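Local coordinates for putative uncharacterized protein (Mycobacterium tuberculosis, PDB 2ZQ5) that probably transfers a sulfuryl group from the donor PAPS to an acceptor that is not identified here, at residues I90-T104 / Y246-V258. Residues are numbered along the deposited sequence; the frame is centred on the assembly and turned at random.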
loop_
_atom_site.group_PDB
_atom_site.type_symbol
_atom_site.label_atom_id
_atom_site.label_comp_id
_atom_site.label_asym_id
_atom_site.label_seq_id
_atom_site.Cartn_x
_atom_site.Cartn_y
_atom_site.Cartn_z
ATOM N N ILE A 90 7.141 -3.553 18.632
ATOM C CA ILE A 90 6.423 -4.264 17.581
ATOM C C ILE A 90 7.085 -5.637 17.496
ATOM O O ILE A 90 8.190 -5.763 16.971
ATOM C CB ILE A 90 6.560 -3.550 16.217
ATOM C CG1 ILE A 90 6.144 -2.080 16.344
ATOM C CG2 ILE A 90 5.709 -4.259 15.171
ATOM C CD1 ILE A 90 4.691 -1.869 16.726
ATOM N N LYS A 91 6.416 -6.660 18.019
ATOM C CA LYS A 91 6.980 -8.005 18.021
ATOM C C LYS A 91 6.449 -8.941 16.947
ATOM O O LYS A 91 5.241 -9.138 16.810
ATOM C CB LYS A 91 6.785 -8.656 19.398
ATOM C CG LYS A 91 7.506 -7.937 20.530
ATOM C CD LYS A 91 9.007 -7.883 20.275
ATOM C CE LYS A 91 9.739 -7.137 21.380
ATOM N NZ LYS A 91 11.205 -7.064 21.117
ATOM N N ARG A 92 7.384 -9.524 16.201
ATOM C CA ARG A 92 7.087 -10.470 15.131
ATOM C C ARG A 92 5.847 -10.134 14.304
ATOM O O ARG A 92 4.885 -10.907 14.250
ATOM C CB ARG A 92 6.964 -11.887 15.707
ATOM C CG ARG A 92 8.212 -12.359 16.454
ATOM C CD ARG A 92 8.070 -13.813 16.885
ATOM N NE ARG A 92 8.280 -14.746 15.779
ATOM C CZ ARG A 92 7.749 -15.963 15.721
ATOM N NH1 ARG A 92 6.968 -16.393 16.701
ATOM N NH2 ARG A 92 8.006 -16.755 14.689
ATOM N N PRO A 93 5.852 -8.961 13.652
ATOM C CA PRO A 93 4.717 -8.546 12.823
ATOM C C PRO A 93 4.653 -9.405 11.566
ATOM O O PRO A 93 5.673 -9.938 11.122
ATOM C CB PRO A 93 5.043 -7.089 12.501
ATOM C CG PRO A 93 6.560 -7.095 12.456
ATOM C CD PRO A 93 6.892 -7.917 13.686
ATOM N N ILE A 94 3.457 -9.546 11.006
ATOM C CA ILE A 94 3.272 -10.313 9.780
ATOM C C ILE A 94 3.091 -9.350 8.614
ATOM O O ILE A 94 2.282 -8.419 8.682
ATOM C CB ILE A 94 2.030 -11.226 9.856
ATOM C CG1 ILE A 94 2.242 -12.302 10.922
ATOM C CG2 ILE A 94 1.766 -11.865 8.495
ATOM C CD1 ILE A 94 1.039 -13.199 11.138
ATOM N N PHE A 95 3.861 -9.576 7.554
ATOM C CA PHE A 95 3.793 -8.762 6.346
ATOM C C PHE A 95 3.364 -9.622 5.170
ATOM O O PHE A 95 4.006 -10.628 4.859
ATOM C CB PHE A 95 5.161 -8.153 6.036
ATOM C CG PHE A 95 5.517 -6.980 6.903
ATOM C CD1 PHE A 95 5.296 -5.682 6.457
ATOM C CD2 PHE A 95 6.077 -7.169 8.163
ATOM C CE1 PHE A 95 5.628 -4.584 7.255
ATOM C CE2 PHE A 95 6.412 -6.076 8.968
ATOM C CZ PHE A 95 6.187 -4.786 8.511
ATOM N N VAL A 96 2.268 -9.235 4.528
ATOM C CA VAL A 96 1.775 -9.949 3.362
ATOM C C VAL A 96 2.135 -9.125 2.134
ATOM O O VAL A 96 2.009 -7.900 2.138
ATOM C CB VAL A 96 0.236 -10.110 3.395
ATOM C CG1 VAL A 96 -0.249 -10.796 2.118
ATOM C CG2 VAL A 96 -0.181 -10.912 4.617
ATOM N N THR A 97 2.600 -9.786 1.083
ATOM C CA THR A 97 2.931 -9.062 -0.129
ATOM C C THR A 97 2.765 -9.965 -1.341
ATOM O O THR A 97 2.611 -11.186 -1.211
ATOM C CB THR A 97 4.364 -8.464 -0.065
ATOM O OG1 THR A 97 4.528 -7.515 -1.124
ATOM C CG2 THR A 97 5.422 -9.549 -0.191
ATOM N N GLY A 98 2.777 -9.347 -2.515
ATOM C CA GLY A 98 2.596 -10.066 -3.759
ATOM C C GLY A 98 1.864 -9.138 -4.707
ATOM O O GLY A 98 1.494 -8.029 -4.326
ATOM N N LEU A 99 1.656 -9.580 -5.941
ATOM C CA LEU A 99 0.959 -8.760 -6.929
ATOM C C LEU A 99 -0.530 -8.689 -6.657
ATOM O O LEU A 99 -1.088 -9.520 -5.942
ATOM C CB LEU A 99 1.160 -9.329 -8.335
ATOM C CG LEU A 99 2.419 -8.948 -9.113
ATOM C CD1 LEU A 99 3.666 -9.192 -8.285
ATOM C CD2 LEU A 99 2.458 -9.759 -10.405
ATOM N N VAL A 100 -1.177 -7.681 -7.228
ATOM C CA VAL A 100 -2.614 -7.568 -7.074
ATOM C C VAL A 100 -3.149 -8.770 -7.854
ATOM O O VAL A 100 -2.495 -9.245 -8.787
ATOM C CB VAL A 100 -3.146 -6.250 -7.686
ATOM C CG1 VAL A 100 -2.842 -6.201 -9.169
ATOM C CG2 VAL A 100 -4.643 -6.129 -7.441
ATOM N N ARG A 101 -4.312 -9.271 -7.453
ATOM C CA ARG A 101 -4.946 -10.423 -8.095
ATOM C C ARG A 101 -4.292 -11.761 -7.738
ATOM O O ARG A 101 -4.470 -12.749 -8.455
ATOM C CB ARG A 101 -4.954 -10.261 -9.623
ATOM C CG ARG A 101 -5.587 -8.975 -10.133
ATOM C CD ARG A 101 -7.036 -8.829 -9.703
ATOM N NE ARG A 101 -7.641 -7.636 -10.291
ATOM C CZ ARG A 101 -8.802 -7.114 -9.911
ATOM N NH1 ARG A 101 -9.498 -7.677 -8.931
ATOM N NH2 ARG A 101 -9.270 -6.028 -10.512
ATOM N N THR A 102 -3.534 -11.803 -6.643
ATOM C CA THR A 102 -2.892 -13.052 -6.222
ATOM C C THR A 102 -3.366 -13.518 -4.848
ATOM O O THR A 102 -2.835 -14.483 -4.296
ATOM C CB THR A 102 -1.347 -12.940 -6.185
ATOM O OG1 THR A 102 -0.950 -11.982 -5.194
ATOM C CG2 THR A 102 -0.811 -12.519 -7.540
ATOM N N GLY A 103 -4.358 -12.825 -4.296
ATOM C CA GLY A 103 -4.896 -13.210 -3.003
ATOM C C GLY A 103 -4.391 -12.456 -1.786
ATOM O O GLY A 103 -4.701 -12.839 -0.658
ATOM N N THR A 104 -3.633 -11.386 -1.989
ATOM C CA THR A 104 -3.114 -10.636 -0.845
ATOM C C THR A 104 -4.228 -10.029 0.004
ATOM O O THR A 104 -4.131 -10.004 1.231
ATOM C CB THR A 104 -2.158 -9.500 -1.274
ATOM O OG1 THR A 104 -2.858 -8.559 -2.096
ATOM C CG2 THR A 104 -0.957 -10.064 -2.021
ATOM N N TYR A 246 12.222 -4.236 10.958
ATOM C CA TYR A 246 11.512 -5.284 11.689
ATOM C C TYR A 246 12.311 -6.577 11.518
ATOM O O TYR A 246 11.924 -7.461 10.754
ATOM C CB TYR A 246 10.115 -5.469 11.092
ATOM C CG TYR A 246 9.281 -4.208 11.001
ATOM C CD1 TYR A 246 8.586 -3.726 12.108
ATOM C CD2 TYR A 246 9.153 -3.519 9.793
ATOM C CE1 TYR A 246 7.774 -2.594 12.017
ATOM C CE2 TYR A 246 8.345 -2.383 9.692
ATOM C CZ TYR A 246 7.655 -1.928 10.806
ATOM O OH TYR A 246 6.828 -0.829 10.714
ATOM N N PRO A 247 13.436 -6.709 12.238
ATOM C CA PRO A 247 14.301 -7.892 12.160
ATOM C C PRO A 247 13.634 -9.251 12.350
ATOM O O PRO A 247 14.076 -10.249 11.774
ATOM C CB PRO A 247 15.356 -7.616 13.233
ATOM C CG PRO A 247 15.428 -6.120 13.260
ATOM C CD PRO A 247 13.976 -5.726 13.194
ATOM N N ASP A 248 12.578 -9.284 13.156
ATOM C CA ASP A 248 11.856 -10.520 13.446
ATOM C C ASP A 248 10.564 -10.679 12.646
ATOM O O ASP A 248 9.692 -11.461 13.021
ATOM C CB ASP A 248 11.528 -10.571 14.940
ATOM C CG ASP A 248 10.657 -9.403 15.384
ATOM O OD1 ASP A 248 10.408 -8.494 14.559
ATOM O OD2 ASP A 248 10.227 -9.388 16.558
ATOM N N ALA A 249 10.447 -9.951 11.541
ATOM C CA ALA A 249 9.240 -10.014 10.722
ATOM C C ALA A 249 8.935 -11.388 10.140
ATOM O O ALA A 249 9.837 -12.183 9.859
ATOM C CB ALA A 249 9.324 -8.993 9.590
ATOM N N LEU A 250 7.643 -11.653 9.970
ATOM C CA LEU A 250 7.156 -12.896 9.383
ATOM C C LEU A 250 6.559 -12.440 8.057
ATOM O O LEU A 250 5.570 -11.707 8.031
ATOM C CB LEU A 250 6.086 -13.522 10.279
ATOM C CG LEU A 250 6.536 -13.771 11.722
ATOM C CD1 LEU A 250 5.377 -14.334 12.526
ATOM C CD2 LEU A 250 7.721 -14.731 11.736
ATOM N N VAL A 251 7.167 -12.868 6.958
ATOM C CA VAL A 251 6.733 -12.446 5.633
ATOM C C VAL A 251 6.052 -13.549 4.834
ATOM O O VAL A 251 6.593 -14.645 4.689
ATOM C CB VAL A 251 7.940 -11.921 4.834
ATOM C CG1 VAL A 251 7.480 -11.353 3.504
ATOM C CG2 VAL A 251 8.676 -10.862 5.642
ATOM N N VAL A 252 4.866 -13.239 4.313
ATOM C CA VAL A 252 4.092 -14.178 3.508
ATOM C C VAL A 252 3.920 -13.609 2.105
ATOM O O VAL A 252 3.404 -12.505 1.939
ATOM C CB VAL A 252 2.679 -14.412 4.099
ATOM C CG1 VAL A 252 1.916 -15.411 3.240
ATOM C CG2 VAL A 252 2.786 -14.907 5.528
ATOM N N GLN A 253 4.355 -14.367 1.104
ATOM C CA GLN A 253 4.233 -13.939 -0.283
ATOM C C GLN A 253 3.236 -14.814 -1.029
ATOM O O GLN A 253 3.304 -16.044 -0.964
ATOM C CB GLN A 253 5.585 -14.009 -0.996
ATOM C CG GLN A 253 5.507 -13.622 -2.470
ATOM C CD GLN A 253 6.838 -13.733 -3.176
ATOM O OE1 GLN A 253 7.646 -14.605 -2.863
ATOM N NE2 GLN A 253 7.067 -12.858 -4.149
ATOM N N THR A 254 2.310 -14.175 -1.734
ATOM C CA THR A 254 1.319 -14.905 -2.510
ATOM C C THR A 254 1.873 -15.119 -3.913
ATOM O O THR A 254 2.677 -14.324 -4.403
ATOM C CB THR A 254 -0.009 -14.135 -2.593
ATOM O OG1 THR A 254 0.237 -12.808 -3.075
ATOM C CG2 THR A 254 -0.670 -14.071 -1.228
ATOM N N HIS A 255 1.438 -16.194 -4.558
ATOM C CA HIS A 255 1.910 -16.525 -5.893
ATOM C C HIS A 255 0.786 -16.947 -6.824
ATOM O O HIS A 255 -0.170 -17.602 -6.411
ATOM C CB HIS A 255 2.919 -17.673 -5.823
ATOM C CG HIS A 255 4.169 -17.338 -5.075
ATOM N ND1 HIS A 255 5.225 -16.668 -5.654
ATOM C CD2 HIS A 255 4.531 -17.576 -3.792
ATOM C CE1 HIS A 255 6.184 -16.509 -4.761
ATOM N NE2 HIS A 255 5.788 -17.050 -3.623
ATOM N N ARG A 256 0.923 -16.566 -8.089
ATOM C CA ARG A 256 -0.036 -16.923 -9.124
ATOM C C ARG A 256 0.669 -16.641 -10.444
ATOM O O ARG A 256 1.264 -15.580 -10.611
ATOM C CB ARG A 256 -1.303 -16.077 -9.007
ATOM C CG ARG A 256 -2.454 -16.596 -9.851
ATOM C CD ARG A 256 -3.676 -15.730 -9.687
ATOM N NE ARG A 256 -4.831 -16.288 -10.379
ATOM C CZ ARG A 256 -6.033 -15.722 -10.402
ATOM N NH1 ARG A 256 -6.245 -14.574 -9.774
ATOM N NH2 ARG A 256 -7.033 -16.311 -11.047
ATOM N N PRO A 257 0.639 -17.595 -11.389
ATOM C CA PRO A 257 1.303 -17.380 -12.678
ATOM C C PRO A 257 0.888 -16.032 -13.250
ATOM O O PRO A 257 -0.279 -15.813 -13.559
ATOM C CB PRO A 257 0.819 -18.561 -13.511
ATOM C CG PRO A 257 0.683 -19.644 -12.479
ATOM C CD PRO A 257 -0.007 -18.919 -11.345
ATOM N N VAL A 258 1.856 -15.138 -13.400
ATOM C CA VAL A 258 1.575 -13.789 -13.869
ATOM C C VAL A 258 0.886 -13.683 -15.224
ATOM O O VAL A 258 0.097 -12.764 -15.441
ATOM C CB VAL A 258 2.869 -12.934 -13.838
ATOM C CG1 VAL A 258 2.581 -11.506 -14.292
ATOM C CG2 VAL A 258 3.435 -12.921 -12.415
HETATM O O HOH W 1 9.664 -5.881 14.697
HETATM O O HOH W 2 10.724 -7.063 17.858
HETATM O O HOH W 3 10.436 -14.080 13.864
HETATM O O HOH W 4 2.799 -12.254 -6.385
#
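F95 and L250 sit where two neighbouring parallel strands, 94-97 and 250-255, begin to pair. Five backbone hydrogen bonds tie them, from L250 N to P93 O (2.9 Å) through to T254 N to T97 O. At the start, the F95 ring drives its CZ over one face of the Y246 ring, 3.4 Å from Y246 CE2, with the planes turned 51° apart. P93 CG and I90 CG2 also lean on the tyrosine, whose hydroxyl bonds to H212. On the other sheet face, I94 CG1 lies against L250 CD1.

Beyond the strands, T102 and T254 are buried and tightly packed. G98 CA lies 3.7 Å from T254 OG1; T254 OG1 and T102 OG1 are hydrogen-bonded (2.6 Å), and T102 OG1 donates to L99 O.

The margins are more open. CG of R256 is anti to the backbone N (chi1 -167°) and the chain stays extended to NE, which carries NH1 to R101 O (2.9 Å), close to the guanidinium plane. The start of 90-104 is wetter: R92 N reaches D248 OD2 from above the carboxylate plane (2.9 Å), two waters link D248 to I90 O, and a third joins R92 NE to D248 O, while R92 NH2 bonds to F335 O.

A central strand running into a loop with G98 and G103, leading into helix 104-111, is the layout of the P-loop-like 5'-phosphosulfate loop of sulfotransferases, so 98-104 probably holds the 5'-phosphosulfate of PAPS.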